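Local atomic coordinates of alpha-galactosidase (Lactobacillus brevis, PDB entry 3MI6), a protein that probably hydrolyses terminal, non-reducing alpha-D-galactose residues from alpha-D-galactosides such as galactose oligosaccharides, galactomannans and galactolipids, as a glycoside hydrolase of family 36. Residues D[176-189]-D[268-282]. Numbering follows the deposited sequence.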
loop_
_atom_site.group_PDB
_atom_site.type_symbol
_atom_site.label_atom_id
_atom_site.label_comp_id
_atom_site.label_asym_id
_atom_site.label_seq_id
_atom_site.Cartn_x
_atom_site.Cartn_y
_atom_site.Cartn_z
ATOM N N LEU D 176 -3.508 18.959 -40.403
ATOM C CA LEU D 176 -3.683 18.001 -39.310
ATOM C C LEU D 176 -2.790 18.384 -38.149
ATOM O O LEU D 176 -1.562 18.248 -38.249
ATOM C CB LEU D 176 -3.297 16.597 -39.736
ATOM C CG LEU D 176 -4.126 15.922 -40.807
ATOM C CD1 LEU D 176 -3.586 14.542 -40.994
ATOM C CD2 LEU D 176 -5.567 15.872 -40.384
ATOM N N ASN D 177 -3.390 18.848 -37.052
ATOM C CA ASN D 177 -2.603 19.200 -35.872
ATOM C C ASN D 177 -2.323 17.987 -34.985
ATOM O O ASN D 177 -1.357 17.950 -34.225
ATOM C CB ASN D 177 -3.311 20.269 -35.043
ATOM C CG ASN D 177 -3.802 21.425 -35.877
ATOM O OD1 ASN D 177 -3.038 22.315 -36.235
ATOM N ND2 ASN D 177 -5.091 21.427 -36.171
ATOM N N ARG D 178 -3.190 16.994 -35.107
ATOM C CA ARG D 178 -3.159 15.817 -34.272
ATOM C C ARG D 178 -3.767 14.656 -35.051
ATOM O O ARG D 178 -4.911 14.736 -35.497
ATOM C CB ARG D 178 -3.965 16.085 -32.999
ATOM C CG ARG D 178 -4.193 14.895 -32.109
ATOM C CD ARG D 178 -4.985 15.336 -30.891
ATOM N NE ARG D 178 -4.231 16.313 -30.122
ATOM C CZ ARG D 178 -3.897 16.158 -28.846
ATOM N NH1 ARG D 178 -4.283 15.067 -28.181
ATOM N NH2 ARG D 178 -3.179 17.098 -28.238
ATOM N N ALA D 179 -2.998 13.585 -35.220
ATOM C CA ALA D 179 -3.461 12.419 -35.958
ATOM C C ALA D 179 -3.073 11.143 -35.227
ATOM O O ALA D 179 -2.209 10.399 -35.691
ATOM C CB ALA D 179 -2.880 12.415 -37.339
ATOM N N LEU D 180 -3.705 10.890 -34.080
ATOM C CA LEU D 180 -3.416 9.671 -33.330
ATOM C C LEU D 180 -3.779 8.427 -34.128
ATOM O O LEU D 180 -4.519 8.501 -35.099
ATOM C CB LEU D 180 -4.133 9.661 -31.989
ATOM C CG LEU D 180 -3.438 10.285 -30.771
ATOM C CD1 LEU D 180 -2.047 10.742 -31.089
ATOM C CD2 LEU D 180 -4.268 11.417 -30.169
ATOM N N SER D 181 -3.252 7.284 -33.707
ATOM C CA SER D 181 -3.465 6.044 -34.432
ATOM C C SER D 181 -4.594 5.220 -33.870
ATOM O O SER D 181 -5.191 4.426 -34.586
ATOM C CB SER D 181 -2.205 5.203 -34.422
ATOM O OG SER D 181 -1.181 5.903 -35.082
ATOM N N SER D 182 -4.876 5.389 -32.587
ATOM C CA SER D 182 -5.902 4.596 -31.940
ATOM C C SER D 182 -6.452 5.311 -30.729
ATOM O O SER D 182 -5.704 5.929 -29.963
ATOM C CB SER D 182 -5.340 3.248 -31.507
ATOM O OG SER D 182 -6.227 2.620 -30.596
ATOM N N GLN D 183 -7.767 5.238 -30.564
ATOM C CA GLN D 183 -8.402 5.702 -29.346
ATOM C C GLN D 183 -9.201 4.556 -28.797
ATOM O O GLN D 183 -9.840 3.835 -29.557
ATOM C CB GLN D 183 -9.329 6.865 -29.634
ATOM C CG GLN D 183 -10.304 7.131 -28.536
ATOM C CD GLN D 183 -11.025 8.430 -28.760
ATOM O OE1 GLN D 183 -10.444 9.370 -29.283
ATOM N NE2 GLN D 183 -12.290 8.499 -28.357
ATOM N N LEU D 184 -9.146 4.364 -27.483
ATOM C CA LEU D 184 -9.981 3.373 -26.817
ATOM C C LEU D 184 -10.618 3.974 -25.592
ATOM O O LEU D 184 -9.929 4.406 -24.675
ATOM C CB LEU D 184 -9.196 2.121 -26.417
ATOM C CG LEU D 184 -10.055 1.179 -25.552
ATOM C CD1 LEU D 184 -11.375 0.798 -26.277
ATOM C CD2 LEU D 184 -9.307 -0.076 -25.038
ATOM N N ASP D 185 -11.941 3.995 -25.570
ATOM C CA ASP D 185 -12.641 4.412 -24.374
ATOM C C ASP D 185 -13.163 3.192 -23.625
ATOM O O ASP D 185 -13.815 2.328 -24.218
ATOM C CB ASP D 185 -13.787 5.363 -24.718
ATOM C CG ASP D 185 -13.303 6.740 -25.161
ATOM O OD1 ASP D 185 -12.140 7.109 -24.859
ATOM O OD2 ASP D 185 -14.098 7.466 -25.798
ATOM N N LEU D 186 -12.856 3.121 -22.327
ATOM C CA LEU D 186 -13.379 2.079 -21.459
ATOM C C LEU D 186 -14.293 2.706 -20.424
ATOM O O LEU D 186 -14.148 3.887 -20.094
ATOM C CB LEU D 186 -12.240 1.346 -20.771
ATOM C CG LEU D 186 -11.224 0.632 -21.665
ATOM C CD1 LEU D 186 -9.986 0.245 -20.849
ATOM C CD2 LEU D 186 -11.842 -0.580 -22.348
ATOM N N PRO D 187 -15.237 1.905 -19.898
ATOM C CA PRO D 187 -16.314 2.340 -19.005
ATOM C C PRO D 187 -15.891 2.641 -17.558
ATOM O O PRO D 187 -16.689 3.245 -16.849
ATOM C CB PRO D 187 -17.271 1.143 -19.016
ATOM C CG PRO D 187 -16.730 0.192 -20.035
ATOM C CD PRO D 187 -15.302 0.456 -20.145
ATOM N N ASP D 188 -14.707 2.212 -17.127
ATOM C CA ASP D 188 -14.199 2.518 -15.776
ATOM C C ASP D 188 -12.684 2.769 -15.729
ATOM O O ASP D 188 -11.996 2.706 -16.745
ATOM C CB ASP D 188 -14.561 1.408 -14.786
ATOM C CG ASP D 188 -13.736 0.135 -14.991
ATOM O OD1 ASP D 188 -12.543 0.104 -14.576
ATOM O OD2 ASP D 188 -14.295 -0.843 -15.546
ATOM N N ALA D 189 -12.153 3.037 -14.546
ATOM C CA ALA D 189 -10.742 3.378 -14.439
ATOM C C ALA D 189 -10.059 2.605 -13.328
ATOM O O ALA D 189 -9.070 3.070 -12.736
ATOM C CB ALA D 189 -10.570 4.861 -14.220
ATOM N N SER D 268 -15.040 8.794 -14.291
ATOM C CA SER D 268 -14.158 7.649 -14.065
ATOM C C SER D 268 -14.130 6.670 -15.226
ATOM O O SER D 268 -14.055 5.454 -15.016
ATOM C CB SER D 268 -14.491 6.927 -12.744
ATOM O OG SER D 268 -13.352 6.908 -11.884
ATOM N N THR D 269 -14.215 7.208 -16.445
ATOM C CA THR D 269 -13.900 6.442 -17.649
ATOM C C THR D 269 -12.482 6.739 -18.136
ATOM O O THR D 269 -11.862 7.737 -17.746
ATOM C CB THR D 269 -14.870 6.723 -18.796
ATOM O OG1 THR D 269 -14.494 7.936 -19.475
ATOM C CG2 THR D 269 -16.278 6.807 -18.264
ATOM N N SER D 270 -11.987 5.865 -19.002
ATOM C CA SER D 270 -10.620 5.947 -19.459
ATOM C C SER D 270 -10.514 6.072 -20.964
ATOM O O SER D 270 -11.043 5.246 -21.692
ATOM C CB SER D 270 -9.873 4.696 -19.030
ATOM O OG SER D 270 -9.919 4.559 -17.625
ATOM N N ARG D 271 -9.800 7.099 -21.421
ATOM C CA ARG D 271 -9.415 7.185 -22.814
ATOM C C ARG D 271 -7.931 6.848 -22.992
ATOM O O ARG D 271 -7.057 7.562 -22.495
ATOM C CB ARG D 271 -9.726 8.578 -23.368
ATOM C CG ARG D 271 -9.554 8.710 -24.885
ATOM C CD ARG D 271 -10.217 9.977 -25.400
ATOM N NE ARG D 271 -11.638 9.779 -25.646
ATOM C CZ ARG D 271 -12.502 10.758 -25.900
ATOM N NH1 ARG D 271 -12.094 12.017 -25.928
ATOM N NH2 ARG D 271 -13.782 10.477 -26.108
ATOM N N ILE D 272 -7.655 5.755 -23.701
ATOM C CA ILE D 272 -6.291 5.412 -24.084
ATOM C C ILE D 272 -6.008 5.861 -25.522
ATOM O O ILE D 272 -6.599 5.356 -26.461
ATOM C CB ILE D 272 -6.000 3.882 -23.953
ATOM C CG1 ILE D 272 -6.250 3.374 -22.529
ATOM C CG2 ILE D 272 -4.560 3.574 -24.320
ATOM C CD1 ILE D 272 -7.686 3.443 -22.055
ATOM N N LEU D 273 -5.089 6.810 -25.676
ATOM C CA LEU D 273 -4.717 7.366 -26.973
ATOM C C LEU D 273 -3.334 6.913 -27.298
ATOM O O LEU D 273 -2.481 7.008 -26.448
ATOM C CB LEU D 273 -4.677 8.892 -26.893
ATOM C CG LEU D 273 -5.995 9.655 -26.910
ATOM C CD1 LEU D 273 -5.749 11.144 -26.950
ATOM C CD2 LEU D 273 -6.771 9.212 -28.121
ATOM N N THR D 274 -3.095 6.429 -28.513
ATOM C CA THR D 274 -1.731 6.106 -28.939
ATOM C C THR D 274 -1.423 6.415 -30.410
ATOM O O THR D 274 -2.203 6.106 -31.298
ATOM C CB THR D 274 -1.335 4.648 -28.615
ATOM O OG1 THR D 274 -2.313 3.750 -29.135
ATOM C CG2 THR D 274 -1.222 4.436 -27.099
ATOM N N GLY D 275 -0.281 7.041 -30.657
ATOM C CA GLY D 275 0.186 7.280 -32.006
ATOM C C GLY D 275 1.312 8.299 -32.014
ATOM O O GLY D 275 2.059 8.446 -31.041
ATOM N N ILE D 276 1.439 9.007 -33.130
ATOM C CA ILE D 276 2.418 10.067 -33.263
ATOM C C ILE D 276 2.140 11.171 -32.245
ATOM O O ILE D 276 1.016 11.635 -32.100
ATOM C CB ILE D 276 2.373 10.660 -34.671
ATOM C CG1 ILE D 276 2.637 9.571 -35.701
ATOM C CG2 ILE D 276 3.377 11.785 -34.810
ATOM C CD1 ILE D 276 2.633 10.079 -37.117
ATOM N N ASN D 277 3.176 11.581 -31.538
ATOM C CA ASN D 277 3.063 12.643 -30.564
ATOM C C ASN D 277 2.484 13.923 -31.167
ATOM O O ASN D 277 3.122 14.550 -32.007
ATOM C CB ASN D 277 4.453 12.916 -29.996
ATOM C CG ASN D 277 4.430 13.855 -28.822
ATOM O OD1 ASN D 277 5.466 14.077 -28.192
ATOM N ND2 ASN D 277 3.250 14.405 -28.502
ATOM N N PRO D 278 1.277 14.324 -30.741
ATOM C CA PRO D 278 0.664 15.561 -31.232
ATOM C C PRO D 278 1.568 16.781 -31.089
ATOM O O PRO D 278 1.408 17.723 -31.852
ATOM C CB PRO D 278 -0.568 15.709 -30.340
ATOM C CG PRO D 278 -0.941 14.352 -30.049
ATOM C CD PRO D 278 0.347 13.573 -29.893
ATOM N N ASP D 279 2.491 16.768 -30.134
ATOM C CA ASP D 279 3.452 17.851 -29.996
ATOM C C ASP D 279 4.606 17.753 -30.994
ATOM O O ASP D 279 5.087 16.655 -31.322
ATOM C CB ASP D 279 3.990 17.881 -28.570
ATOM C CG ASP D 279 3.028 18.549 -27.604
ATOM O OD1 ASP D 279 2.618 19.700 -27.890
ATOM O OD2 ASP D 279 2.688 17.935 -26.565
ATOM N N GLU D 280 5.071 18.910 -31.457
ATOM C CA GLU D 280 6.034 18.969 -32.562
ATOM C C GLU D 280 5.550 18.164 -33.756
ATOM O O GLU D 280 6.318 17.444 -34.382
ATOM C CB GLU D 280 7.407 18.488 -32.121
ATOM C CG GLU D 280 7.985 19.327 -30.997
ATOM C CD GLU D 280 8.338 20.748 -31.437
ATOM O OE1 GLU D 280 9.436 20.923 -32.020
ATOM O OE2 GLU D 280 7.532 21.685 -31.193
ATOM N N PHE D 281 4.260 18.274 -34.046
ATOM C CA PHE D 281 3.698 17.640 -35.225
ATOM C C PHE D 281 2.538 18.428 -35.844
ATOM O O PHE D 281 1.695 19.027 -35.143
ATOM C CB PHE D 281 3.259 16.213 -34.942
ATOM C CG PHE D 281 2.405 15.627 -36.029
ATOM C CD1 PHE D 281 2.980 14.935 -37.080
ATOM C CD2 PHE D 281 1.023 15.769 -35.996
ATOM C CE1 PHE D 281 2.187 14.395 -38.085
ATOM C CE2 PHE D 281 0.225 15.243 -36.979
ATOM C CZ PHE D 281 0.797 14.551 -38.029
ATOM N N GLY D 282 2.508 18.406 -37.170
ATOM C CA GLY D 282 1.492 19.086 -37.938
ATOM C C GLY D 282 1.701 18.666 -39.378
ATOM O O GLY D 282 2.836 18.671 -39.866
HETATM O O HOH W 1 0.046 19.595 -32.760
HETATM O O HOH W 2 -0.505 13.198 -33.783
HETATM O O HOH W 3 -0.501 8.631 -35.246
HETATM O O HOH W 4 -4.925 3.698 -28.146
HETATM O O HOH W 5 -13.323 3.843 -12.143
#
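R271 lies alongside D185 and grips its carboxylate side-on: NE reaches OD1 at 2.8 Å and NH2 reaches OD2 at 3.0 Å. Both oxygens use their syn lone pairs, and the two flat groups are nearly coplanar, 21° apart. With CG anti to the backbone N (chi1 -171°) and a bend at chi3, the guanidinium swings back beside its cross-strand neighbour. The amide of Q183 lies over one guanidinium face, its plane turned 31° from it. On the same face of the sheet, L273 CD2 packs along Q183 CB, while CD1 meets L180 CD2 at 3.6 Å, those two leucines crossing at about a right angle. Beneath these side chains, strands 182-186 and 270-274 run antiparallel within an antiparallel sheet of the family 36 N-terminal domain. Paired N-H...O bonds join L184 to I272 and L186 to S270; S181 and S182 both face T274 in a classic beta bulge. Past it both chains turn corners and the regular ladder gives way to water, which bridges A179 N to I276 O. There P278 CG sits 3.7 Å above the R178 guanidinium, over its centre. At the far end S270 OG donates to D188 O (2.9 Å). On the other face, I272 CD1 touches L186 CD1 at 4.1 Å, and F250 of strand 247-252 packs on I272 and L184. Outside the two strands, D84 forms a salt bridge with R271 NH2, Q87 O accepts from NH1, and A75 N bonds D185 OD2, positioning the pair. A leucine in place of R271 would probably leave the buried carboxylate of D185, and that of D84, without their shared cationic mate.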